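Local coordinates for protein zinc peptidase (Vibrio cholerae, PDB 2GU1) that cleaves the peptide cross-links between adjacent peptidoglycan strands as a zinc-dependent DD-endopeptidase, probably letting new glycans be inserted as the cell wall expands, at residues Ile101-Gly105 with Arg117-Thr121; Ser165-Ala169 with Ser180-Ala184; Gly249-Val255 with Leu266-His270. All coordinates share one frame; numbering follows the deposited sequence.

Along the chain the three contacts follow in series, 1, 2, 3. Interactions 1 and 2 lie in the Csd3-like second domain and reach the same five-stranded antiparallel sheet: interaction 1 sets an outermost strand, 97-106, against the turn between two helices, while interaction 2 pairs strands 160-173 and 179-183. Their centres are about 14 Å apart, their nearest atoms about 5 Å. Interaction 3 belongs to the M23 peptidase domain, its centre about 26 Å from that of interaction 1 and about 20 Å from that of interaction 2. It forms a hairpin in the sheet that also carries the zinc ligands Asp236 and His313, so it alone belongs to the catalytic domain.

Interaction 1. Residues Ile101-Gly105 with Arg117-Thr121; sequences ILFSG and RVGLT
The ring of Phe103 is clasped between Leu120 of the turn 117-121 and Ile101 of its own strand. Leu120, which is buried, supplies the tight side: its CD2 sits over one ring face, 4.0 Å from the centroid and 28° off the ring normal, a CH-pi contact, while its CG lies 3.8 Å from Phe103 CB. A branched aliphatic residue suits this place because one methyl can cover the ring while the branch carbon packs on the ring's stem. Ile101 CD1 lies over the centre of the opposite face. With CG anti to the carbonyl carbon (chi1 -69°), Phe103 turns its ring toward the turn, where Val118 O meets the ring edge in plane, 3.2 Å from Phe103 CD2.

The turn itself is a Schellman motif closing helix 111-117. Gly119 has positive phi (120°), and its lack of a side chain lets the backbone pass close to the ring. Thr121 then takes the N-cap of helix 122-132.

On the solvent side Gly119 is exposed, and backbone makes the contact, Phe103 CE2 lying 3.6 Å from Gly119 C. Few atoms meet toward Ser104, and no hydrogen bond crosses: Val118 CG1 stands 4.1 Å from Phe103 CB, though Val118 CG2 comes close to Ser104 O, at 3.1 Å. Ser104 points its CB away from the turn, and its hydroxyl bonds to Asp149 of strand 147-157.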
# COMPACT_ATOMS: atom_id res chain seq x y z
N ILE A 101 -5.68 21.10 -7.86
CA ILE A 101 -5.86 22.09 -6.82
C ILE A 101 -4.48 22.59 -6.39
O ILE A 101 -3.53 21.81 -6.20
CB ILE A 101 -6.67 21.50 -5.64
CG1 ILE A 101 -7.06 22.61 -4.66
CG2 ILE A 101 -5.89 20.39 -4.97
CD1 ILE A 101 -5.93 23.15 -3.83
N LEU A 102 -4.38 23.90 -6.24
CA LEU A 102 -3.13 24.52 -5.86
C LEU A 102 -3.17 25.01 -4.41
O LEU A 102 -3.99 25.84 -4.05
CB LEU A 102 -2.86 25.69 -6.81
CG LEU A 102 -1.44 26.18 -7.04
CD1 LEU A 102 -0.58 25.04 -7.60
CD2 LEU A 102 -1.48 27.35 -8.02
N PHE A 103 -2.29 24.46 -3.58
CA PHE A 103 -2.23 24.88 -2.19
C PHE A 103 -1.04 25.82 -2.06
O PHE A 103 0.11 25.39 -2.09
CB PHE A 103 -2.07 23.69 -1.25
CG PHE A 103 -3.28 22.79 -1.17
CD1 PHE A 103 -3.37 21.65 -1.97
CD2 PHE A 103 -4.32 23.09 -0.30
CE1 PHE A 103 -4.49 20.81 -1.88
CE2 PHE A 103 -5.44 22.26 -0.21
CZ PHE A 103 -5.52 21.11 -1.01
N SER A 104 -1.33 27.11 -1.92
CA SER A 104 -0.28 28.11 -1.80
C SER A 104 -0.37 28.88 -0.49
O SER A 104 -1.46 29.16 0.01
CB SER A 104 -0.37 29.09 -2.98
OG SER A 104 -0.45 28.38 -4.21
N GLY A 105 0.79 29.24 0.05
CA GLY A 105 0.82 29.98 1.30
C GLY A 105 2.13 30.73 1.46
O GLY A 105 3.01 30.65 0.61
N ARG A 117 -2.82 25.20 7.53
CA ARG A 117 -3.83 26.25 7.50
C ARG A 117 -4.45 26.46 6.12
O ARG A 117 -5.61 26.87 6.00
CB ARG A 117 -3.25 27.57 8.01
CG ARG A 117 -2.86 27.52 9.47
CD ARG A 117 -2.59 28.90 10.05
NE ARG A 117 -2.28 28.81 11.47
CZ ARG A 117 -2.18 29.86 12.29
NH1 ARG A 117 -2.35 31.09 11.82
NH2 ARG A 117 -1.90 29.67 13.57
N VAL A 118 -3.68 26.17 5.07
CA VAL A 118 -4.18 26.35 3.71
C VAL A 118 -4.89 25.11 3.14
O VAL A 118 -5.34 25.12 2.00
CB VAL A 118 -3.04 26.78 2.74
CG1 VAL A 118 -2.20 25.57 2.34
CG2 VAL A 118 -3.63 27.46 1.52
N GLY A 119 -4.98 24.04 3.93
CA GLY A 119 -5.68 22.86 3.44
C GLY A 119 -4.93 21.54 3.33
O GLY A 119 -5.55 20.48 3.23
N LEU A 120 -3.60 21.58 3.34
CA LEU A 120 -2.83 20.34 3.25
C LEU A 120 -2.96 19.53 4.54
O LEU A 120 -3.08 20.09 5.63
CB LEU A 120 -1.36 20.68 2.99
CG LEU A 120 -1.12 21.37 1.65
CD1 LEU A 120 0.20 22.09 1.66
CD2 LEU A 120 -1.18 20.33 0.54
N THR A 121 -2.95 18.20 4.41
CA THR A 121 -3.06 17.32 5.57
C THR A 121 -1.68 17.05 6.16
O THR A 121 -0.65 17.44 5.59
CB THR A 121 -3.68 15.96 5.20
OG1 THR A 121 -2.78 15.24 4.34
CG2 THR A 121 -5.01 16.16 4.49

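Interaction 2. Residues Ser165-Ala169 with Ser180-Ala184; sequences SEIKA and SAFLA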
# COMPACT_ATOMS: atom_id res chain seq x y z
N SER A 165 -6.02 11.32 -3.62
CA SER A 165 -5.29 12.49 -4.10
C SER A 165 -3.81 12.16 -4.26
O SER A 165 -3.32 11.18 -3.70
CB SER A 165 -5.42 13.65 -3.12
OG SER A 165 -4.70 13.35 -1.93
N GLU A 166 -3.10 13.01 -5.00
CA GLU A 166 -1.67 12.82 -5.23
C GLU A 166 -0.99 14.15 -5.52
O GLU A 166 -1.48 14.95 -6.33
CB GLU A 166 -1.43 11.85 -6.40
CG GLU A 166 0.03 11.42 -6.54
CD GLU A 166 0.23 10.34 -7.59
OE1 GLU A 166 0.33 10.68 -8.79
OE2 GLU A 166 0.26 9.15 -7.20
N ILE A 167 0.12 14.40 -4.84
CA ILE A 167 0.88 15.63 -5.05
C ILE A 167 1.68 15.44 -6.33
O ILE A 167 2.37 14.43 -6.49
CB ILE A 167 1.86 15.88 -3.89
CG1 ILE A 167 1.10 15.89 -2.56
CG2 ILE A 167 2.64 17.16 -4.13
CD1 ILE A 167 1.96 16.26 -1.34
N LYS A 168 1.59 16.40 -7.24
CA LYS A 168 2.29 16.30 -8.52
C LYS A 168 3.48 17.24 -8.63
O LYS A 168 4.44 16.94 -9.34
CB LYS A 168 1.31 16.58 -9.68
CG LYS A 168 0.05 15.71 -9.64
CD LYS A 168 0.36 14.26 -9.22
CE LYS A 168 0.22 13.26 -10.36
NZ LYS A 168 1.13 13.53 -11.51
N ALA A 169 3.43 18.37 -7.94
CA ALA A 169 4.51 19.33 -7.99
C ALA A 169 4.65 20.09 -6.68
O ALA A 169 3.66 20.35 -5.98
CB ALA A 169 4.27 20.32 -9.14
N SER A 180 12.19 23.55 -6.68
CA SER A 180 10.96 22.93 -7.18
C SER A 180 11.20 21.48 -7.58
O SER A 180 12.26 21.12 -8.09
CB SER A 180 10.41 23.73 -8.36
OG SER A 180 11.29 23.70 -9.46
N ALA A 181 10.20 20.63 -7.33
CA ALA A 181 10.29 19.22 -7.66
C ALA A 181 8.98 18.78 -8.32
O ALA A 181 7.91 19.30 -8.00
CB ALA A 181 10.54 18.40 -6.40
N PHE A 182 9.08 17.80 -9.22
CA PHE A 182 7.92 17.30 -9.95
C PHE A 182 7.89 15.78 -9.94
O PHE A 182 8.94 15.14 -10.05
CB PHE A 182 7.99 17.79 -11.40
CG PHE A 182 8.14 19.27 -11.54
CD1 PHE A 182 7.04 20.11 -11.47
CD2 PHE A 182 9.40 19.83 -11.74
CE1 PHE A 182 7.19 21.49 -11.60
CE2 PHE A 182 9.56 21.20 -11.87
CZ PHE A 182 8.45 22.04 -11.80
N LEU A 183 6.69 15.22 -9.80
CA LEU A 183 6.52 13.77 -9.79
C LEU A 183 6.63 13.25 -11.22
O LEU A 183 5.86 13.66 -12.08
CB LEU A 183 5.15 13.40 -9.21
CG LEU A 183 4.75 11.93 -9.10
CD1 LEU A 183 5.78 11.16 -8.30
CD2 LEU A 183 3.38 11.83 -8.42
N ALA A 184 7.60 12.38 -11.47
CA ALA A 184 7.82 11.81 -12.80
C ALA A 184 7.07 10.50 -13.01
O ALA A 184 6.48 9.94 -12.08
CB ALA A 184 9.32 11.58 -13.02
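Leu183 touches strand 160-173 through its CB and one of its methyls. CB lies 3.6 Å from Lys168 O, the same oxygen that accepts the bond from Leu183 N (2.9 Å, N-H...O angle 173°). From there CG stands anti to the backbone N (chi1 180°), which carries the branch along the partner strand. Of the two methyls CD2 makes the contact, lying against two oxygens, Ile167 O at 3.4 Å and Glu166 OE1 at 3.3 Å, and against the methylenes of Lys168, with CD at 4.0 Å. A leucine suits this place because one methyl can fill the angle between an extended glutamate, which it crosses at about a right angle, and a lysine chain bent at chi2, chi3 and chi4.

The two strands form a beta hairpin; the N-to-C directions of the short segments 165-169 and 180-183 are 127° apart. Ala169 and Phe182 make a non-hydrogen-bonded antiparallel pair, and Lys168 and Ala169 both face Leu151 on the adjacent strand 147-157, a classic beta bulge. On the face shared by Ala169 and Phe182, the small Ala169 CB leaves room for the ring, meeting Phe182 CD1 at 3.6 Å. Both carboxylate oxygens of Glu166 are hydrogen-bonded elsewhere, OE2 in a salt bridge with Arg319.

Interaction 3. Residues Gly249-Val255 with Leu266-His270; sequences GDGKVIV and LVIEH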
# COMPACT_ATOMS: atom_id res chain seq x y z
N GLY A 249 14.24 -0.74 -0.34
CA GLY A 249 14.31 0.71 -0.42
C GLY A 249 14.13 1.44 0.90
O GLY A 249 13.69 0.86 1.90
N ASP A 250 14.48 2.73 0.91
CA ASP A 250 14.31 3.53 2.11
C ASP A 250 12.81 3.63 2.33
O ASP A 250 12.04 3.63 1.37
CB ASP A 250 14.90 4.94 1.92
CG ASP A 250 16.37 4.92 1.55
OD1 ASP A 250 17.13 4.11 2.12
OD2 ASP A 250 16.77 5.73 0.69
N GLY A 251 12.39 3.71 3.59
CA GLY A 251 10.97 3.81 3.84
C GLY A 251 10.58 3.65 5.29
O GLY A 251 11.42 3.69 6.19
N LYS A 252 9.29 3.48 5.52
CA LYS A 252 8.78 3.33 6.87
C LYS A 252 7.86 2.13 6.98
O LYS A 252 7.00 1.91 6.12
CB LYS A 252 8.04 4.60 7.30
CG LYS A 252 7.44 4.53 8.69
CD LYS A 252 6.90 5.88 9.12
CE LYS A 252 5.77 6.35 8.24
NZ LYS A 252 4.61 5.41 8.32
N VAL A 253 8.05 1.36 8.04
CA VAL A 253 7.24 0.19 8.29
C VAL A 253 5.84 0.68 8.62
O VAL A 253 5.65 1.40 9.60
CB VAL A 253 7.79 -0.62 9.48
CG1 VAL A 253 6.94 -1.85 9.71
CG2 VAL A 253 9.24 -1.00 9.21
N ILE A 254 4.86 0.31 7.81
CA ILE A 254 3.49 0.74 8.05
C ILE A 254 2.59 -0.40 8.50
O ILE A 254 1.53 -0.15 9.08
CB ILE A 254 2.88 1.40 6.79
CG1 ILE A 254 2.90 0.42 5.61
CG2 ILE A 254 3.66 2.66 6.43
CD1 ILE A 254 2.30 0.99 4.34
N VAL A 255 3.01 -1.64 8.25
CA VAL A 255 2.21 -2.79 8.64
C VAL A 255 3.08 -3.94 9.16
O VAL A 255 4.10 -4.28 8.56
CB VAL A 255 1.37 -3.32 7.46
CG1 VAL A 255 0.57 -4.53 7.89
CG2 VAL A 255 0.46 -2.22 6.95
N LEU A 266 5.07 -8.14 6.48
CA LEU A 266 5.43 -6.76 6.71
C LEU A 266 5.17 -5.95 5.45
O LEU A 266 5.24 -6.48 4.34
CB LEU A 266 6.92 -6.73 7.06
CG LEU A 266 7.64 -5.62 7.83
CD1 LEU A 266 7.09 -5.53 9.25
CD2 LEU A 266 9.12 -5.96 7.86
N VAL A 267 4.88 -4.67 5.62
CA VAL A 267 4.66 -3.78 4.49
C VAL A 267 5.42 -2.50 4.77
O VAL A 267 5.33 -1.93 5.86
CB VAL A 267 3.17 -3.43 4.30
CG1 VAL A 267 3.03 -2.43 3.15
CG2 VAL A 267 2.36 -4.70 4.02
N ILE A 268 6.19 -2.05 3.79
CA ILE A 268 6.97 -0.84 3.94
C ILE A 268 6.50 0.16 2.90
O ILE A 268 6.23 -0.20 1.75
CB ILE A 268 8.48 -1.12 3.74
CG1 ILE A 268 9.00 -2.00 4.89
CG2 ILE A 268 9.27 0.18 3.66
CD1 ILE A 268 10.46 -2.36 4.78
N GLU A 269 6.36 1.42 3.30
CA GLU A 269 5.96 2.47 2.38
C GLU A 269 7.24 3.24 2.08
O GLU A 269 7.87 3.79 2.98
CB GLU A 269 4.91 3.38 3.00
CG GLU A 269 4.50 4.53 2.10
CD GLU A 269 3.26 5.25 2.59
OE1 GLU A 269 3.22 5.65 3.77
OE2 GLU A 269 2.31 5.42 1.79
N HIS A 270 7.62 3.24 0.80
CA HIS A 270 8.83 3.91 0.36
C HIS A 270 8.60 5.38 0.04
O HIS A 270 9.43 6.23 0.34
CB HIS A 270 9.39 3.16 -0.84
CG HIS A 270 9.67 1.72 -0.54
ND1 HIS A 270 10.65 1.33 0.34
CD2 HIS A 270 9.06 0.58 -0.96
CE1 HIS A 270 10.63 0.01 0.47
NE2 HIS A 270 9.67 -0.46 -0.31
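Val255 and Val267 run alongside each other, Val255 CB meeting Val267 CB at 3.6 Å and Val267 CG2 at 3.8 Å. Both put CG1 anti to the backbone N (chi1 179° and 177°), leaving CB and CG2 to do the touching. Ile254 does otherwise: at chi1 58° its CG1 sits between the backbone N and the carbonyl carbon, so that CD1 reaches Val267 CG1 at 3.7 Å while CG2 packs on Glu269 CB. This occurs at a classic beta bulge, where Ile254 and Val255 both face Val267; Val267 O accepts a bond from Ile254 N (3.0 Å) and a weak one from Val255 N. Just before the bulge, Val253 CG1 meets Leu266 CD1 at 3.7 Å.

At the other end, His270 ND1 donates to Asp250 O (2.9 Å); the oxygen lies in the ring plane, although the donor stands above the carbonyl plane. NE2 bonds to Thr276, so both ring nitrogens are used. Gly251, having no side chain, lets its CA come within 3.2 Å of Glu269 O.

In the hairpin, strand 251-259 pairs also with strand 291-292, and strand 265-269 with strand 274-281, which pairs in turn with strand 312-318, the strand of the zinc ligand His313.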